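Local structure of peroxisomal acyl-CoA oxidase 1A (Solanum lycopersicum, 2FON) at residues C486-K491 with G594-K599; A508-M513 with V543-L548. The protein probably catalyses the FAD-dependent oxidation of acyl-CoA esters in the beta-oxidation of fatty acids in the peroxisome. One frame throughout, in Å; residues are numbered along the deposited sequence.

Contact 1 of 2, residues C486-K491 with G594-K599; sequences CRSDVK and GYITSK
Arg-487 and Ser-488 run alongside Tyr-595 and Ile-596 in the same direction, with the CA atoms of Arg-487 and Tyr-595 4.5 Å apart. Residues 486-491 are a loop and 594-599 a turn leading into helix 598-615; neither forms a strand, and a single backbone hydrogen bond ties them: Ser-488 N gives to Tyr-595 O over 2.6 Å, nearly straight at 166°. Beside it, Arg-487 CA brings its hydrogen to the same carbonyl, a weaker CA-H...O contact. The Arg-487 guanidinium lies near Gly-594, but its exact placing is doubtful. Gly-594 has a positive phi of 111°, at which a CB would be jammed against the carbonyl of the preceding residue.

Tyr-595 takes the largest part in the contact. Its CG stands anti to the backbone N (chi1 -178°), which folds the ring back against residues 486-488. Ser-488 N lies 3.3 Å above the ring plane, displaced toward the rim, and Ser-488 CB meets Tyr-595 CE2 at 3.4 Å. At the ring's edge sits Cys-486 SG, 4.9 Å from the centroid of the Tyr-595 ring, in a sulfur-aromatic contact. Ser-488 turns its hydroxyl along its own chain, where OG accepts from Val-490 N to close an ST turn. Tyr-595 OH is hydrogen-bonded to Glu-504 OE1. Replacing Tyr-595 with an alanine would probably leave Cys-486 SG and Ser-488 CB facing a gap and Glu-504 without its phenol partner.

That Glu-504 belongs to helix 499-521, which also packs on Tyr-595 through Ala-505. Two residues further on, Thr-597 takes the N-cap position of helix 598-615, while Ile-596 reaches back to Phe-590 and Leu-591 of helix 587-592.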
ATOM      1  N   CYS B 486      13.998   1.002 -35.970  1.00 70.98           N
ATOM      2  CA  CYS B 486      12.703   1.478 -36.427  1.00 71.75           C
ATOM      3  C   CYS B 486      12.212   2.738 -35.670  1.00 71.87           C
ATOM      4  O   CYS B 486      12.830   3.225 -34.715  1.00 72.35           O
ATOM      5  CB  CYS B 486      11.649   0.352 -36.466  1.00 71.97           C
ATOM      6  SG  CYS B 486      11.447  -0.694 -34.971  1.00 74.85           S
ATOM      7  N   ARG B 487      11.123   3.292 -36.163  1.00 71.42           N
ATOM      8  CA  ARG B 487      10.524   4.458 -35.600  1.00 71.56           C
ATOM      9  C   ARG B 487       9.065   4.076 -35.673  1.00 70.85           C
ATOM     10  O   ARG B 487       8.632   3.491 -36.657  1.00 70.17           O
ATOM     11  CB  ARG B 487      10.771   5.695 -36.499  1.00 72.01           C
ATOM     12  CG  ARG B 487      12.240   6.060 -36.740  1.00 74.68           C
ATOM     13  CD  ARG B 487      12.705   7.365 -36.077  1.00 78.34           C
ATOM     14  NE  ARG B 487      14.157   7.362 -35.810  1.00 82.52           N
ATOM     15  CZ  ARG B 487      14.697   7.222 -34.589  1.00 84.78           C
ATOM     16  NH1 ARG B 487      13.904   7.080 -33.526  1.00 86.53           N
ATOM     17  NH2 ARG B 487      16.023   7.214 -34.415  1.00 84.24           N
ATOM     18  N   SER B 488       8.290   4.379 -34.642  1.00 70.17           N
ATOM     19  CA  SER B 488       6.861   4.282 -34.825  1.00 69.28           C
ATOM     20  C   SER B 488       6.484   5.087 -36.086  1.00 69.46           C
ATOM     21  O   SER B 488       7.184   6.026 -36.495  1.00 68.61           O
ATOM     22  CB  SER B 488       6.126   4.797 -33.588  1.00 68.72           C
ATOM     23  OG  SER B 488       4.765   5.029 -33.884  1.00 65.71           O
ATOM     24  N   ASP B 489       5.366   4.729 -36.690  1.00 69.89           N
ATOM     25  CA  ASP B 489       4.845   5.531 -37.791  1.00 70.93           C
ATOM     26  C   ASP B 489       3.435   6.072 -37.522  1.00 70.90           C
ATOM     27  O   ASP B 489       2.653   6.249 -38.470  1.00 70.96           O
ATOM     28  CB  ASP B 489       4.826   4.697 -39.077  1.00 71.68           C
ATOM     29  CG  ASP B 489       4.006   3.421 -38.926  1.00 73.80           C
ATOM     30  OD1 ASP B 489       3.778   2.992 -37.737  1.00 77.94           O
ATOM     31  OD2 ASP B 489       3.604   2.860 -39.985  1.00 72.88           O
ATOM     32  N   VAL B 490       3.109   6.307 -36.244  1.00 70.64           N
ATOM     33  CA  VAL B 490       1.801   6.815 -35.830  1.00 69.60           C
ATOM     34  C   VAL B 490       1.572   8.247 -36.352  1.00 69.17           C
ATOM     35  O   VAL B 490       2.406   9.144 -36.182  1.00 68.37           O
ATOM     36  CB  VAL B 490       1.655   6.753 -34.295  1.00 69.64           C
ATOM     37  CG1 VAL B 490       0.448   7.550 -33.836  1.00 69.86           C
ATOM     38  CG2 VAL B 490       1.531   5.314 -33.832  1.00 69.68           C
ATOM     39  N   LYS B 491       0.438   8.450 -37.006  1.00 69.20           N
ATOM     40  CA  LYS B 491       0.108   9.755 -37.569  1.00 69.25           C
ATOM     41  C   LYS B 491      -1.135  10.330 -36.902  1.00 69.35           C
ATOM     42  O   LYS B 491      -1.264  11.543 -36.808  1.00 70.21           O
ATOM     43  CB  LYS B 491      -0.048   9.671 -39.111  1.00 68.70           C
ATOM     44  N   GLY B 594      14.417   6.348 -29.023  1.00 71.16           N
ATOM     45  CA  GLY B 594      14.034   7.082 -30.238  1.00 69.61           C
ATOM     46  C   GLY B 594      12.764   6.544 -30.876  1.00 69.02           C
ATOM     47  O   GLY B 594      12.206   7.188 -31.765  1.00 68.29           O
ATOM     48  N   TYR B 595      12.285   5.383 -30.414  1.00 68.24           N
ATOM     49  CA  TYR B 595      11.206   4.697 -31.113  1.00 67.84           C
ATOM     50  C   TYR B 595       9.971   5.559 -31.446  1.00 67.65           C
ATOM     51  O   TYR B 595       9.408   5.454 -32.557  1.00 67.64           O
ATOM     52  CB  TYR B 595      10.818   3.367 -30.466  1.00 68.21           C
ATOM     53  CG  TYR B 595       9.737   2.692 -31.262  1.00 69.24           C
ATOM     54  CD1 TYR B 595      10.033   1.972 -32.427  1.00 67.62           C
ATOM     55  CD2 TYR B 595       8.395   2.854 -30.901  1.00 71.39           C
ATOM     56  CE1 TYR B 595       9.017   1.398 -33.181  1.00 68.75           C
ATOM     57  CE2 TYR B 595       7.375   2.294 -31.650  1.00 71.60           C
ATOM     58  CZ  TYR B 595       7.680   1.563 -32.789  1.00 70.27           C
ATOM     59  OH  TYR B 595       6.625   1.014 -33.507  1.00 69.14           O
ATOM     60  N   ILE B 596       9.576   6.422 -30.512  1.00 67.29           N
ATOM     61  CA  ILE B 596       8.497   7.398 -30.739  1.00 66.52           C
ATOM     62  C   ILE B 596       8.994   8.835 -30.509  1.00 66.35           C
ATOM     63  O   ILE B 596       9.983   9.037 -29.809  1.00 66.80           O
ATOM     64  CB  ILE B 596       7.321   7.105 -29.787  1.00 66.80           C
ATOM     65  CG1 ILE B 596       7.742   7.268 -28.338  1.00 64.54           C
ATOM     66  CG2 ILE B 596       6.809   5.663 -29.951  1.00 68.13           C
ATOM     67  CD1 ILE B 596       6.590   7.139 -27.361  1.00 63.03           C
ATOM     68  N   THR B 597       8.314   9.832 -31.069  1.00 66.08           N
ATOM     69  CA  THR B 597       8.641  11.243 -30.797  1.00 66.05           C
ATOM     70  C   THR B 597       7.624  11.851 -29.853  1.00 66.32           C
ATOM     71  O   THR B 597       6.663  11.184 -29.437  1.00 66.61           O
ATOM     72  CB  THR B 597       8.595  12.124 -32.072  1.00 66.65           C
ATOM     73  OG1 THR B 597       7.250  12.172 -32.550  1.00 68.17           O
ATOM     74  CG2 THR B 597       9.545  11.623 -33.177  1.00 64.92           C
ATOM     75  N   SER B 598       7.800  13.121 -29.508  1.00 65.96           N
ATOM     76  CA  SER B 598       6.856  13.709 -28.577  1.00 65.85           C
ATOM     77  C   SER B 598       5.454  13.691 -29.096  1.00 65.69           C
ATOM     78  O   SER B 598       4.575  13.120 -28.454  1.00 65.64           O
ATOM     79  CB  SER B 598       7.244  15.094 -28.159  1.00 65.69           C
ATOM     80  OG  SER B 598       8.122  14.943 -27.079  1.00 69.00           O
ATOM     81  N   LYS B 599       5.255  14.262 -30.278  1.00 65.48           N
ATOM     82  CA  LYS B 599       3.929  14.314 -30.856  1.00 65.44           C
ATOM     83  C   LYS B 599       3.288  12.934 -30.687  1.00 65.24           C
ATOM     84  O   LYS B 599       2.150  12.820 -30.197  1.00 64.95           O
ATOM     85  CB  LYS B 599       3.958  14.796 -32.373  1.00 65.00           C
TER

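Contact 2 of 2, residues A508-M513 with V543-L548; sequences ARSARM and VAHCQL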
ATOM      1  N   ALA B 508      10.063  -3.031 -29.495  1.00 62.74           N
ATOM      2  CA  ALA B 508      11.206  -2.134 -29.681  1.00 62.49           C
ATOM      3  C   ALA B 508      11.763  -1.742 -28.327  1.00 62.30           C
ATOM      4  O   ALA B 508      12.926  -2.005 -28.012  1.00 62.52           O
ATOM      5  CB  ALA B 508      10.802  -0.905 -30.467  1.00 62.20           C
ATOM      6  N   ARG B 509      10.898  -1.155 -27.516  1.00 62.00           N
ATOM      7  CA  ARG B 509      11.246  -0.761 -26.182  1.00 62.45           C
ATOM      8  C   ARG B 509      12.049  -1.842 -25.434  1.00 63.02           C
ATOM      9  O   ARG B 509      13.097  -1.558 -24.830  1.00 63.01           O
ATOM     10  CB  ARG B 509       9.973  -0.450 -25.416  1.00 61.85           C
ATOM     11  CG  ARG B 509      10.236  -0.148 -23.946  1.00 64.44           C
ATOM     12  CD  ARG B 509       9.131  -0.668 -23.126  1.00 63.36           C
ATOM     13  NE  ARG B 509       9.160  -0.177 -21.773  1.00 65.23           N
ATOM     14  CZ  ARG B 509       8.328  -0.646 -20.841  1.00 67.08           C
ATOM     15  NH1 ARG B 509       7.426  -1.566 -21.180  1.00 63.36           N
ATOM     16  NH2 ARG B 509       8.390  -0.207 -19.577  1.00 65.42           N
ATOM     17  N   SER B 510      11.540  -3.072 -25.457  1.00 62.89           N
ATOM     18  CA  SER B 510      12.148  -4.129 -24.694  1.00 63.13           C
ATOM     19  C   SER B 510      13.499  -4.522 -25.302  1.00 62.52           C
ATOM     20  O   SER B 510      14.528  -4.555 -24.607  1.00 62.58           O
ATOM     21  CB  SER B 510      11.184  -5.310 -24.571  1.00 63.57           C
ATOM     22  OG  SER B 510      11.829  -6.412 -23.959  1.00 66.86           O
ATOM     23  N   ALA B 511      13.507  -4.768 -26.606  1.00 61.72           N
ATOM     24  CA  ALA B 511      14.763  -5.032 -27.312  1.00 60.69           C
ATOM     25  C   ALA B 511      15.748  -3.949 -26.976  1.00 60.03           C
ATOM     26  O   ALA B 511      16.829  -4.217 -26.477  1.00 59.91           O
ATOM     27  CB  ALA B 511      14.548  -5.110 -28.807  1.00 60.18           C
ATOM     28  N   ARG B 512      15.364  -2.709 -27.211  1.00 60.24           N
ATOM     29  CA  ARG B 512      16.293  -1.637 -26.952  1.00 60.67           C
ATOM     30  C   ARG B 512      16.765  -1.666 -25.507  1.00 60.99           C
ATOM     31  O   ARG B 512      17.952  -1.639 -25.269  1.00 61.32           O
ATOM     32  CB  ARG B 512      15.695  -0.310 -27.332  1.00 60.51           C
ATOM     33  CG  ARG B 512      15.726  -0.072 -28.789  1.00 60.99           C
ATOM     34  CD  ARG B 512      14.446   0.568 -29.226  1.00 63.93           C
ATOM     35  NE  ARG B 512      14.392   0.687 -30.677  1.00 65.87           N
ATOM     36  CZ  ARG B 512      14.582   1.830 -31.324  1.00 68.04           C
ATOM     37  NH1 ARG B 512      14.820   2.949 -30.634  1.00 67.20           N
ATOM     38  NH2 ARG B 512      14.519   1.857 -32.654  1.00 68.10           N
ATOM     39  N   MET B 513      15.861  -1.803 -24.547  1.00 61.19           N
ATOM     40  CA  MET B 513      16.295  -1.781 -23.149  1.00 62.96           C
ATOM     41  C   MET B 513      17.233  -2.919 -22.784  1.00 62.24           C
ATOM     42  O   MET B 513      18.283  -2.693 -22.154  1.00 61.74           O
ATOM     43  CB  MET B 513      15.134  -1.669 -22.177  1.00 61.96           C
ATOM     44  CG  MET B 513      14.641  -0.260 -22.048  1.00 61.94           C
ATOM     45  SD  MET B 513      13.062  -0.256 -21.199  1.00 68.05           S
ATOM     46  CE  MET B 513      13.552  -0.530 -19.474  1.00 68.30           C
ATOM     47  N   VAL B 543      11.033  -5.931 -16.442  1.00 65.19           N
ATOM     48  CA  VAL B 543       9.660  -5.431 -16.380  1.00 63.56           C
ATOM     49  C   VAL B 543       9.151  -5.197 -17.779  1.00 63.44           C
ATOM     50  O   VAL B 543       8.127  -5.740 -18.155  1.00 63.83           O
ATOM     51  CB  VAL B 543       9.421  -4.192 -15.394  1.00 64.23           C
ATOM     52  CG1 VAL B 543       7.958  -3.696 -15.442  1.00 63.31           C
ATOM     53  CG2 VAL B 543       9.781  -4.548 -13.919  1.00 57.65           C
ATOM     54  N   ALA B 544       9.893  -4.443 -18.566  1.00 63.21           N
ATOM     55  CA  ALA B 544       9.465  -4.109 -19.942  1.00 62.78           C
ATOM     56  C   ALA B 544       9.074  -5.364 -20.783  1.00 62.77           C
ATOM     57  O   ALA B 544       8.033  -5.391 -21.472  1.00 61.38           O
ATOM     58  CB  ALA B 544      10.544  -3.280 -20.645  1.00 61.51           C
ATOM     59  N   HIS B 545       9.913  -6.397 -20.676  1.00 63.23           N
ATOM     60  CA  HIS B 545       9.665  -7.702 -21.293  1.00 63.54           C
ATOM     61  C   HIS B 545       8.381  -8.356 -20.817  1.00 64.04           C
ATOM     62  O   HIS B 545       7.589  -8.828 -21.639  1.00 64.40           O
ATOM     63  CB  HIS B 545      10.867  -8.628 -21.101  1.00 63.21           C
ATOM     64  CG  HIS B 545      10.614 -10.050 -21.500  1.00 63.51           C
ATOM     65  ND1 HIS B 545      10.520 -10.457 -22.821  1.00 64.95           N
ATOM     66  CD2 HIS B 545      10.467 -11.170 -20.747  1.00 62.56           C
ATOM     67  CE1 HIS B 545      10.306 -11.760 -22.860  1.00 65.73           C
ATOM     68  NE2 HIS B 545      10.259 -12.218 -21.614  1.00 64.37           N
ATOM     69  N   CYS B 546       8.170  -8.381 -19.505  1.00 64.86           N
ATOM     70  CA  CYS B 546       6.933  -8.923 -18.973  1.00 66.96           C
ATOM     71  C   CYS B 546       5.683  -8.175 -19.460  1.00 66.11           C
ATOM     72  O   CYS B 546       4.672  -8.783 -19.815  1.00 66.33           O
ATOM     73  CB  CYS B 546       6.977  -9.000 -17.454  1.00 67.10           C
ATOM     74  SG  CYS B 546       8.309 -10.165 -16.881  1.00 75.74           S
ATOM     75  N   GLN B 547       5.776  -6.856 -19.480  1.00 66.02           N
ATOM     76  CA  GLN B 547       4.720  -5.991 -19.952  1.00 65.58           C
ATOM     77  C   GLN B 547       4.412  -6.351 -21.372  1.00 65.99           C
ATOM     78  O   GLN B 547       3.247  -6.339 -21.765  1.00 66.96           O
ATOM     79  CB  GLN B 547       5.163  -4.546 -19.843  1.00 65.51           C
ATOM     80  CG  GLN B 547       5.040  -4.029 -18.417  1.00 66.66           C
ATOM     81  CD  GLN B 547       5.561  -2.622 -18.220  1.00 67.57           C
ATOM     82  OE1 GLN B 547       6.481  -2.183 -18.874  1.00 73.24           O
ATOM     83  NE2 GLN B 547       4.989  -1.931 -17.318  1.00 66.99           N
ATOM     84  N   LEU B 548       5.450  -6.716 -22.127  1.00 65.21           N
ATOM     85  CA  LEU B 548       5.293  -7.052 -23.510  1.00 64.80           C
ATOM     86  C   LEU B 548       4.576  -8.399 -23.612  1.00 65.66           C
ATOM     87  O   LEU B 548       3.748  -8.620 -24.489  1.00 65.86           O
ATOM     88  CB  LEU B 548       6.655  -7.078 -24.235  1.00 64.02           C
ATOM     89  CG  LEU B 548       6.698  -7.882 -25.546  1.00 62.50           C
ATOM     90  CD1 LEU B 548       5.805  -7.263 -26.600  1.00 61.06           C
ATOM     91  CD2 LEU B 548       8.081  -8.053 -26.090  1.00 64.38           C
TER
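Gln-547 OE1 is gripped by two nitrogens of Arg-509: NH1 gives a bond of 2.6 Å and NH2 one of 2.8 Å to that same oxygen. This end-on clasp joins an antiparallel helix pair, 499-521 with 535-558, in the helical C-terminal part of the acyl-CoA oxidase; the short segments cross at -155° with their axes 8.8 Å apart. Gln-547 OE1 lies close to the guanidinium plane, the NH2 donor is in the amide's carbonyl plane and the NH1 donor is tilted from it, and the two flat groups are turned 35° against each other. With CG anti to the backbone N (chi1 175°), the Arg-509 chain is directed across to the second helix, bending at its second torsion before the guanidinium. Asp-589 forms a salt bridge with Arg-509 NH2, so the buried charge probably has its main compensation there, and the two partners together should hold the guanidinium from turning.

Next to this bond pair, the helices meet through small residues. Ser-510 and Ala-544 are the closest pair by CA, and Ser-510 OG lies against CA and CB of His-545. The hydroxyl is hydrogen-bonded to Tyr-476 OH, which also pairs with His-545 ND1, linking the two helices through a third residue. Met-513 SD touches the methyl of Ala-544, and that methyl, Ala-544 CB, sits over the centre of the Arg-509 guanidinium face, 3.4 Å above its plane.

The centres of contacts 1 and 2 lie about 16 Å apart. Along the sequence both segments of contact 2 fall between the two segments of contact 1: 486-491, then 508-513 and 543-548, then 594-599. Helix 499-521 connects them, carrying 508-513 and also backing contact 1. Tyr-595 CD1 packs on Ala-508 CB at 3.6 Å, and Arg-512 brings NH2 close to the Cys-486 carbonyl while its NE is hydrogen-bonded to Leu-483 O. The outer loops are thus laid onto helix 499-521, whose partner in contact 2 is helix 535-558, within the mainly helical C-terminal region, away from the FAD site and the predicted proton acceptor.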